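Local coordinates for CELL WALL surface anchor family protein (PDB 2WW8) that serves as the pilus adhesin of Streptococcus pneumoniae, and probably recognises host cells through a metal-binding, integrin-like domain, at residues 321-325 with 369-374; 533-537 with 582-586. One frame throughout, in Å; residues are numbered along the deposited sequence.

Contact 1. Residues 321-325 with 369-374; sequences YLKLT and ILTQQA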
loop_
_atom_site.group_PDB
_atom_site.type_symbol
_atom_site.label_atom_id
_atom_site.label_comp_id
_atom_site.label_asym_id
_atom_site.label_seq_id
_atom_site.Cartn_x
_atom_site.Cartn_y
_atom_site.Cartn_z
ATOM N N TYR A 321 -1.957 -17.806 -30.030
ATOM C CA TYR A 321 -2.343 -16.433 -30.220
ATOM C C TYR A 321 -1.631 -15.939 -31.458
ATOM O O TYR A 321 -0.476 -15.467 -31.410
ATOM C CB TYR A 321 -2.051 -15.625 -28.951
ATOM C CG TYR A 321 -2.786 -14.312 -29.018
ATOM C CD1 TYR A 321 -2.255 -13.232 -29.750
ATOM C CD2 TYR A 321 -4.004 -14.140 -28.364
ATOM C CE1 TYR A 321 -2.902 -12.011 -29.816
ATOM C CE2 TYR A 321 -4.689 -12.915 -28.425
ATOM C CZ TYR A 321 -4.118 -11.892 -29.157
ATOM O OH TYR A 321 -4.801 -10.720 -29.241
ATOM N N LEU A 322 -2.317 -16.083 -32.587
ATOM C CA LEU A 322 -1.622 -16.107 -33.876
ATOM C C LEU A 322 -1.461 -14.692 -34.463
ATOM O O LEU A 322 -1.400 -14.554 -35.685
ATOM C CB LEU A 322 -2.395 -16.940 -34.899
ATOM C CG LEU A 322 -2.424 -18.411 -34.510
ATOM C CD1 LEU A 322 -3.362 -19.289 -35.376
ATOM C CD2 LEU A 322 -1.044 -19.020 -34.293
ATOM N N LYS A 323 -1.419 -13.674 -33.603
ATOM C CA LYS A 323 -1.260 -12.280 -33.992
ATOM C C LYS A 323 -0.166 -11.609 -33.130
ATOM O O LYS A 323 -0.194 -11.682 -31.861
ATOM C CB LYS A 323 -2.610 -11.612 -33.805
ATOM C CG LYS A 323 -2.764 -10.258 -34.482
ATOM C CD LYS A 323 -4.034 -9.520 -34.027
ATOM C CE LYS A 323 -3.735 -8.504 -32.935
ATOM N NZ LYS A 323 -4.977 -8.178 -32.185
ATOM N N LEU A 324 0.848 -11.038 -33.808
ATOM C CA LEU A 324 1.902 -10.235 -33.147
ATOM C C LEU A 324 1.197 -9.066 -32.486
ATOM O O LEU A 324 0.425 -8.351 -33.154
ATOM C CB LEU A 324 2.892 -9.668 -34.178
ATOM C CG LEU A 324 3.947 -10.694 -34.599
ATOM C CD1 LEU A 324 4.779 -10.035 -35.682
ATOM C CD2 LEU A 324 4.754 -11.118 -33.394
ATOM N N THR A 325 1.421 -8.848 -31.190
ATOM C CA THR A 325 0.663 -7.821 -30.478
ATOM C C THR A 325 1.541 -7.179 -29.396
ATOM O O THR A 325 2.366 -7.889 -28.808
ATOM C CB THR A 325 -0.617 -8.365 -29.784
ATOM O OG1 THR A 325 -1.342 -7.287 -29.164
ATOM C CG2 THR A 325 -0.338 -9.356 -28.673
ATOM N N ILE A 369 3.557 -15.927 -39.709
ATOM C CA ILE A 369 3.309 -14.770 -38.850
ATOM C C ILE A 369 4.349 -13.655 -39.063
ATOM O O ILE A 369 3.979 -12.501 -39.223
ATOM C CB ILE A 369 3.243 -15.167 -37.352
ATOM C CG1 ILE A 369 1.989 -16.039 -37.170
ATOM C CG2 ILE A 369 3.318 -13.920 -36.421
ATOM C CD1 ILE A 369 1.963 -16.663 -35.813
ATOM N N LEU A 370 5.632 -13.989 -39.011
ATOM C CA LEU A 370 6.697 -12.953 -39.192
ATOM C C LEU A 370 6.667 -12.380 -40.609
ATOM O O LEU A 370 6.725 -11.157 -40.782
ATOM C CB LEU A 370 8.029 -13.602 -38.877
ATOM C CG LEU A 370 8.251 -13.901 -37.399
ATOM C CD1 LEU A 370 9.468 -14.793 -37.282
ATOM C CD2 LEU A 370 8.411 -12.534 -36.563
ATOM N N THR A 371 6.487 -13.240 -41.618
ATOM C CA THR A 371 6.414 -12.741 -42.982
ATOM C C THR A 371 5.235 -11.747 -43.136
ATOM O O THR A 371 5.335 -10.681 -43.756
ATOM C CB THR A 371 6.393 -13.932 -44.009
ATOM O OG1 THR A 371 7.653 -14.634 -43.916
ATOM C CG2 THR A 371 6.296 -13.347 -45.435
ATOM N N GLN A 372 4.079 -12.140 -42.612
ATOM C CA GLN A 372 2.861 -11.379 -42.876
ATOM C C GLN A 372 2.705 -10.208 -41.930
ATOM O O GLN A 372 2.177 -9.183 -42.339
ATOM C CB GLN A 372 1.638 -12.266 -42.761
ATOM C CG GLN A 372 1.641 -13.214 -43.960
ATOM C CD GLN A 372 0.396 -14.029 -43.933
ATOM O OE1 GLN A 372 -0.437 -13.829 -43.044
ATOM N NE2 GLN A 372 0.250 -14.954 -44.870
ATOM N N GLN A 373 3.182 -10.352 -40.698
ATOM C CA GLN A 373 2.839 -9.339 -39.682
ATOM C C GLN A 373 4.017 -8.549 -39.090
ATOM O O GLN A 373 3.764 -7.517 -38.493
ATOM C CB GLN A 373 2.088 -9.987 -38.535
ATOM C CG GLN A 373 0.846 -10.838 -38.998
ATOM C CD GLN A 373 0.241 -11.513 -37.756
ATOM O OE1 GLN A 373 0.134 -10.876 -36.706
ATOM N NE2 GLN A 373 -0.138 -12.748 -37.848
ATOM N N ALA A 374 5.258 -8.993 -39.239
ATOM C CA ALA A 374 6.371 -8.288 -38.607
ATOM C C ALA A 374 6.566 -6.905 -39.243
ATOM O O ALA A 374 6.295 -6.681 -40.439
ATOM C CB ALA A 374 7.669 -9.109 -38.738
HETATM O O HOH W 1 -0.478 -8.265 -35.883
#
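Gln373 uses its side-chain amide to clasp the backbone on both sides of Lys323. NE2 of Gln373 donates to Leu322 O at 3.1 Å. This bond is nearly straight (167°), and the acceptor lies in the plane of the amide. OE1 of Gln373 accepts from Leu324 N at 3.0 Å, with the donor tilted from the carbonyl plane. A water bonds to the same OE1 and to Leu324 O. Two protein bonds and the water thus fix how the amide is turned. The chain beyond CG is extended (chi2 176°), which carries the amide from the helix end to the corner of the other segment. Apolar groups pack beside this clasp. Leu324 sets CG against Ile369 CG2 at 3.8 Å, and its CD1 lies 4.3 Å from Ala374 CB. Leu322 CD2 meets Ile369 CD1 at 4.1 Å. Further out, Lys323 NZ forms a salt bridge with Asp330. Tyr321 and Thr325 are hydrogen-bonded through their backbones to 269-275, the outermost strand of the parallel sheet. Helix 359-373 packs on that strand and on 225-232, with Ile369 and Leu370 on Val228. This is helix-on-sheet packing at the sheet edge of a von Willebrand factor A-like domain.

Contact 2. Residues 533-537 with 582-586; sequences DVFTV and YFHTI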
loop_
_atom_site.group_PDB
_atom_site.type_symbol
_atom_site.label_atom_id
_atom_site.label_comp_id
_atom_site.label_asym_id
_atom_site.label_seq_id
_atom_site.Cartn_x
_atom_site.Cartn_y
_atom_site.Cartn_z
ATOM N N ASP A 533 16.552 -14.433 -35.728
ATOM C CA ASP A 533 17.161 -15.159 -34.599
ATOM C C ASP A 533 16.205 -16.314 -34.232
ATOM O O ASP A 533 15.055 -16.137 -33.853
ATOM C CB ASP A 533 17.396 -14.261 -33.377
ATOM C CG ASP A 533 18.358 -13.134 -33.684
ATOM O OD1 ASP A 533 19.573 -13.411 -33.625
ATOM O OD2 ASP A 533 17.915 -11.991 -33.988
ATOM N N VAL A 534 16.710 -17.536 -34.225
ATOM C CA VAL A 534 15.872 -18.704 -33.882
ATOM C C VAL A 534 16.641 -19.442 -32.786
ATOM O O VAL A 534 17.756 -19.942 -33.058
ATOM C CB VAL A 534 15.706 -19.646 -35.096
ATOM C CG1 VAL A 534 14.756 -20.791 -34.723
ATOM C CG2 VAL A 534 15.136 -18.846 -36.300
ATOM N N PHE A 535 16.007 -19.517 -31.621
ATOM C CA PHE A 535 16.515 -20.181 -30.405
ATOM C C PHE A 535 15.641 -21.412 -30.094
ATOM O O PHE A 535 14.423 -21.318 -30.180
ATOM C CB PHE A 535 16.343 -19.220 -29.227
ATOM C CG PHE A 535 17.120 -17.952 -29.379
ATOM C CD1 PHE A 535 18.512 -17.973 -29.333
ATOM C CD2 PHE A 535 16.459 -16.732 -29.566
ATOM C CE1 PHE A 535 19.288 -16.789 -29.452
ATOM C CE2 PHE A 535 17.247 -15.517 -29.682
ATOM C CZ PHE A 535 18.650 -15.560 -29.667
ATOM N N THR A 536 16.250 -22.541 -29.762
ATOM C CA THR A 536 15.553 -23.779 -29.490
ATOM C C THR A 536 16.003 -24.240 -28.103
ATOM O O THR A 536 17.211 -24.425 -27.793
ATOM C CB THR A 536 15.891 -24.845 -30.556
ATOM O OG1 THR A 536 15.618 -24.265 -31.850
ATOM C CG2 THR A 536 14.997 -26.110 -30.415
ATOM N N VAL A 537 15.016 -24.380 -27.234
ATOM C CA VAL A 537 15.248 -24.966 -25.901
ATOM C C VAL A 537 14.567 -26.339 -25.934
ATOM O O VAL A 537 13.320 -26.395 -26.033
ATOM C CB VAL A 537 14.685 -24.044 -24.793
ATOM C CG1 VAL A 537 14.751 -24.660 -23.397
ATOM C CG2 VAL A 537 15.491 -22.713 -24.742
ATOM N N TYR A 582 19.162 -16.914 -23.604
ATOM C CA TYR A 582 19.112 -16.607 -25.050
ATOM C C TYR A 582 18.523 -15.184 -25.224
ATOM O O TYR A 582 19.012 -14.399 -26.065
ATOM C CB TYR A 582 18.304 -17.665 -25.833
ATOM C CG TYR A 582 19.044 -18.949 -26.120
ATOM C CD1 TYR A 582 20.346 -18.921 -26.578
ATOM C CD2 TYR A 582 18.421 -20.196 -25.976
ATOM C CE1 TYR A 582 21.053 -20.056 -26.844
ATOM C CE2 TYR A 582 19.120 -21.352 -26.304
ATOM C CZ TYR A 582 20.414 -21.278 -26.711
ATOM O OH TYR A 582 21.117 -22.402 -27.022
ATOM N N PHE A 583 17.527 -14.835 -24.398
ATOM C CA PHE A 583 17.017 -13.475 -24.399
ATOM C C PHE A 583 18.180 -12.454 -24.244
ATOM O O PHE A 583 18.245 -11.434 -24.932
ATOM C CB PHE A 583 15.920 -13.343 -23.336
ATOM C CG PHE A 583 15.194 -11.996 -23.339
ATOM C CD1 PHE A 583 14.678 -11.489 -24.530
ATOM C CD2 PHE A 583 15.034 -11.251 -22.194
ATOM C CE1 PHE A 583 13.995 -10.266 -24.566
ATOM C CE2 PHE A 583 14.393 -9.974 -22.231
ATOM C CZ PHE A 583 13.849 -9.508 -23.418
ATOM N N HIS A 584 19.070 -12.727 -23.285
ATOM C CA HIS A 584 20.183 -11.869 -22.992
ATOM C C HIS A 584 21.249 -11.922 -24.104
ATOM O O HIS A 584 22.213 -11.191 -24.029
ATOM C CB HIS A 584 20.792 -12.135 -21.600
ATOM C CG HIS A 584 19.972 -11.615 -20.463
ATOM N ND1 HIS A 584 18.834 -12.246 -20.008
ATOM C CD2 HIS A 584 20.133 -10.529 -19.667
ATOM C CE1 HIS A 584 18.318 -11.572 -18.993
ATOM N NE2 HIS A 584 19.087 -10.522 -18.776
ATOM N N THR A 585 21.115 -12.715 -25.161
ATOM C CA THR A 585 22.128 -12.525 -26.193
ATOM C C THR A 585 21.666 -11.401 -27.128
ATOM O O THR A 585 22.425 -10.967 -27.974
ATOM C CB THR A 585 22.413 -13.806 -27.020
ATOM O OG1 THR A 585 21.245 -14.122 -27.795
ATOM C CG2 THR A 585 22.817 -14.991 -26.131
ATOM N N ILE A 586 20.416 -10.967 -27.032
ATOM C CA ILE A 586 19.922 -9.944 -27.942
ATOM C C ILE A 586 19.514 -8.676 -27.205
ATOM O O ILE A 586 19.282 -7.658 -27.861
ATOM C CB ILE A 586 18.791 -10.448 -28.872
ATOM C CG1 ILE A 586 17.579 -10.919 -28.091
ATOM C CG2 ILE A 586 19.382 -11.573 -29.739
ATOM C CD1 ILE A 586 16.542 -11.574 -28.968
#
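Phe535 and Tyr582 pack strand 533-539 against the end of helix 575-583. This is strand-to-helix packing in an alpha/beta domain of the von Willebrand factor A (integrin I-like) type. Phe535 and Tyr582 carry most of it. Phe535 CB lies 4.0 Å from Tyr582 CD2. CG is next and faces Tyr582 CB at 3.7 Å. CD1 makes the closest approach, 3.4 Å from Tyr582 CG, and it sits over a face of the tyrosine ring. The return contact is a CH-pi interaction, with Tyr582 CB over a face of the Phe535 ring, 3.8 Å from its centroid. The two rings are near parallel, with planes at 23°, but slid apart, and they barely overlap. Further along, CE1 of Phe535 passes Tyr582 CD1 and Thr585 OG1. CE2 meets Ile586 CD1 at 4.1 Å. Ile586 CG2 is at the edge of the ring, near its plane. The tip of Phe535, CZ, lies 3.5 Å from Thr585 OG1. The Phe535 ring also meets that of Phe383 and touches Val381, both on the neighbouring strand 379-386. Val537 adds CG2 at the edge of the Tyr582 ring. The far end of that ring is held by its hydroxyl, since Tyr582 OH is hydrogen-bonded to Glu564 O and Thr567 OG1. Asp533 contributes little here, and its OD2 bonds to Gln379 NE2. The Thr585 hydroxyl stands between the backbone N and the carbonyl carbon of its own residue (chi1 67°). From there OG1 donates to Tyr582 O at 2.8 Å, in the carbonyl plane and on a lone pair. Thr585 N donates to the same oxygen, so Tyr582 O is gripped by two donors from one residue.

In the fold
From the N terminus, the chain passes through earlier beta strands before it lays down strands 225-232 and 269-275 of the parallel sheet. Contact 1 then closes a loop from 321 to 374, which includes helices 328-337 and 359-373. Strand 379-386 follows and leads to Asp387 of the magnesium site. Contact 2 closes a later loop, from 533 to 586, through helix 549-558, strand 566-569 and helix 575-583. The loops run in series and do not cross. The centres of contact 1 and contact 2 are about 18 Å apart, and the contacts do not touch. Strand 379-386 joins them: Leu370 of contact 1 packs on Lys380 and Ile382, whereas Phe535 and Ile586 of contact 2 pack on Val381.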